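Local coordinates for NAP1-binding protein 2 (PDB 1YN8) that links the phosphatase PTC1 to the kinase PBS2 as an adaptor and negatively regulates the yeast high-osmolarity glycerol pathway, and is seen here as its SH3 domain, at residues G35-E40 with V50-V55. Numbering follows the deposited sequence.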
loop_
_atom_site.group_PDB
_atom_site.type_symbol
_atom_site.label_atom_id
_atom_site.label_comp_id
_atom_site.label_asym_id
_atom_site.label_seq_id
_atom_site.Cartn_x
_atom_site.Cartn_y
_atom_site.Cartn_z
ATOM N N GLY A 35 -4.445 -10.316 5.000
ATOM C CA GLY A 35 -4.711 -8.941 5.394
ATOM C C GLY A 35 -3.590 -7.951 5.158
ATOM O O GLY A 35 -3.770 -6.767 5.445
ATOM N N TRP A 36 -2.457 -8.398 4.584
ATOM C CA TRP A 36 -1.286 -7.528 4.369
ATOM C C TRP A 36 -0.707 -7.641 2.944
ATOM O O TRP A 36 -0.353 -8.744 2.504
ATOM C CB TRP A 36 -0.179 -7.873 5.395
ATOM C CG TRP A 36 -0.530 -7.554 6.863
ATOM C CD1 TRP A 36 -0.770 -8.441 7.871
ATOM C CD2 TRP A 36 -0.639 -6.250 7.442
ATOM N NE1 TRP A 36 -1.040 -7.768 9.053
ATOM C CE2 TRP A 36 -0.962 -6.422 8.813
ATOM C CE3 TRP A 36 -0.486 -4.951 6.938
ATOM C CZ2 TRP A 36 -1.137 -5.343 9.675
ATOM C CZ3 TRP A 36 -0.667 -3.866 7.813
ATOM C CH2 TRP A 36 -0.981 -4.071 9.142
ATOM N N LEU A 37 -0.585 -6.478 2.294
ATOM C CA LEU A 37 0.107 -6.348 1.024
ATOM C C LEU A 37 1.447 -5.596 1.222
ATOM O O LEU A 37 1.540 -4.691 2.073
ATOM C CB LEU A 37 -0.777 -5.588 0.023
ATOM C CG LEU A 37 -2.188 -6.147 -0.240
ATOM C CD1 LEU A 37 -2.874 -5.211 -1.198
ATOM C CD2 LEU A 37 -2.161 -7.545 -0.795
ATOM N N VAL A 38 2.443 -5.939 0.395
ATOM C CA VAL A 38 3.676 -5.163 0.261
ATOM C C VAL A 38 3.504 -4.210 -0.939
ATOM O O VAL A 38 3.299 -4.647 -2.094
ATOM C CB VAL A 38 4.935 -6.038 0.031
ATOM C CG1 VAL A 38 6.178 -5.146 -0.187
ATOM C CG2 VAL A 38 5.185 -6.957 1.195
ATOM N N ALA A 39 3.615 -2.927 -0.648
ATOM C CA ALA A 39 3.371 -1.850 -1.591
ATOM C C ALA A 39 4.578 -0.926 -1.707
ATOM O O ALA A 39 5.356 -0.780 -0.749
ATOM C CB ALA A 39 2.173 -1.074 -1.160
ATOM N N GLU A 40 4.763 -0.341 -2.894
ATOM C CA GLU A 40 5.669 0.802 -3.064
ATOM C C GLU A 40 4.883 2.088 -3.384
ATOM O O GLU A 40 3.749 2.047 -3.931
ATOM C CB GLU A 40 6.814 0.546 -4.078
ATOM C CG GLU A 40 6.409 0.277 -5.492
ATOM C CD GLU A 40 7.598 -0.024 -6.463
ATOM O OE1 GLU A 40 8.659 -0.571 -6.070
ATOM O OE2 GLU A 40 7.449 0.340 -7.649
ATOM N N VAL A 50 0.891 -2.569 3.951
ATOM C CA VAL A 50 -0.393 -1.845 4.063
ATOM C C VAL A 50 -1.559 -2.860 4.212
ATOM O O VAL A 50 -1.447 -4.011 3.752
ATOM C CB VAL A 50 -0.645 -0.946 2.836
ATOM C CG1 VAL A 50 0.558 0.028 2.643
ATOM C CG2 VAL A 50 -0.908 -1.789 1.554
ATOM N N PRO A 51 -2.681 -2.428 4.808
ATOM C CA PRO A 51 -3.823 -3.340 4.895
ATOM C C PRO A 51 -4.411 -3.702 3.499
ATOM O O PRO A 51 -4.600 -2.817 2.668
ATOM C CB PRO A 51 -4.855 -2.541 5.716
ATOM C CG PRO A 51 -4.068 -1.440 6.407
ATOM C CD PRO A 51 -2.978 -1.126 5.431
ATOM N N GLU A 52 -4.745 -4.986 3.302
ATOM C CA GLU A 52 -5.335 -5.471 2.047
ATOM C C GLU A 52 -6.628 -4.725 1.656
ATOM O O GLU A 52 -6.884 -4.453 0.454
ATOM C CB GLU A 52 -5.603 -6.964 2.155
ATOM C CG GLU A 52 -5.914 -7.647 0.833
ATOM C CD GLU A 52 -6.119 -9.144 0.992
ATOM O OE1 GLU A 52 -6.309 -9.612 2.130
ATOM O OE2 GLU A 52 -6.117 -9.844 -0.039
ATOM N N GLU A 53 -7.450 -4.406 2.660
ATOM C CA GLU A 53 -8.732 -3.713 2.405
ATOM C C GLU A 53 -8.635 -2.169 2.180
ATOM O O GLU A 53 -9.674 -1.514 1.968
ATOM C CB GLU A 53 -9.728 -4.013 3.543
ATOM C CG GLU A 53 -10.156 -5.527 3.673
ATOM C CD GLU A 53 -10.606 -6.156 2.344
ATOM O OE1 GLU A 53 -11.549 -5.614 1.716
ATOM O OE2 GLU A 53 -10.010 -7.191 1.925
ATOM N N PHE A 54 -7.428 -1.587 2.264
ATOM C CA PHE A 54 -7.218 -0.132 2.143
ATOM C C PHE A 54 -6.762 0.285 0.724
ATOM O O PHE A 54 -6.482 1.466 0.495
ATOM C CB PHE A 54 -6.177 0.366 3.166
ATOM C CG PHE A 54 -6.742 0.694 4.555
ATOM C CD1 PHE A 54 -7.492 -0.247 5.264
ATOM C CD2 PHE A 54 -6.481 1.923 5.168
ATOM C CE1 PHE A 54 -7.981 0.027 6.536
ATOM C CE2 PHE A 54 -6.989 2.210 6.450
ATOM C CZ PHE A 54 -7.726 1.251 7.124
ATOM N N VAL A 55 -6.650 -0.681 -0.199
ATOM C CA VAL A 55 -6.333 -0.339 -1.617
ATOM C C VAL A 55 -7.297 -0.955 -2.620
ATOM O O VAL A 55 -7.909 -1.999 -2.325
ATOM C CB VAL A 55 -4.870 -0.710 -2.043
ATOM C CG1 VAL A 55 -3.853 -0.199 -1.045
ATOM C CG2 VAL A 55 -4.702 -2.214 -2.320
#
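The indole of Trp36 meets the backbone between Val50 and Pro51 at a slant: CE3 approaches the carbonyl O of Val50 at 3.5 Å, and CZ3 lies beside Pro51 N and the proline CD. With CG beside the backbone N (chi1 -66°), the ring starts away from the partner strand and its six-membered part comes back toward that strand. The other aromatic ring, that of Phe54, has Pro51 CG 3.8 Å above one face, displaced toward the rim. Trp36, Pro51 and Phe54, with Tyr8 and Phe10 nearby, occupy positions that in SH3 domains line the groove for proline-rich peptides, consistent with such a surface here.

Between the strands, Leu37 and Val50 form an antiparallel hydrogen-bonded pair: Leu37 N donates to Val50 O, Val50 N donates back to Leu37 O at 2.9 Å, and both bonds run nearly along the C=O axis. One step further, Glu52 N reaches Gly35 O at 3.0 Å from above the carbonyl plane, 63° out of it, while Pro51 CA adds a CA-H...O contact to the same oxygen. Gly35 has backbone angles (phi 87°) at which a CB would press on the preceding carbonyl.

On the buried face, Leu37 CD1 touches Val55 CG2 at 3.7 Å, CG rests on Glu52 CA, and CD2 crosses the glutamate chain at CG. Val50 CG2 lies beside Leu37 CB and Ala39 CB. Cutting Leu37 back to an alanine is likely to take CD1 from Val55 CG2 and open a gap beside the Glu52 chain.

The contact pairs the open end of the hairpin of strands 36-40 and 47-51 and continues into the turn leading to strand 55-57, where Phe54 N bonds Pro51 O. Strand 25-33 flanks 36-40 on its other side, its Ile28 touching Leu37 and Ala39, while Leu18 and Leu20 from a loop pack on Val50.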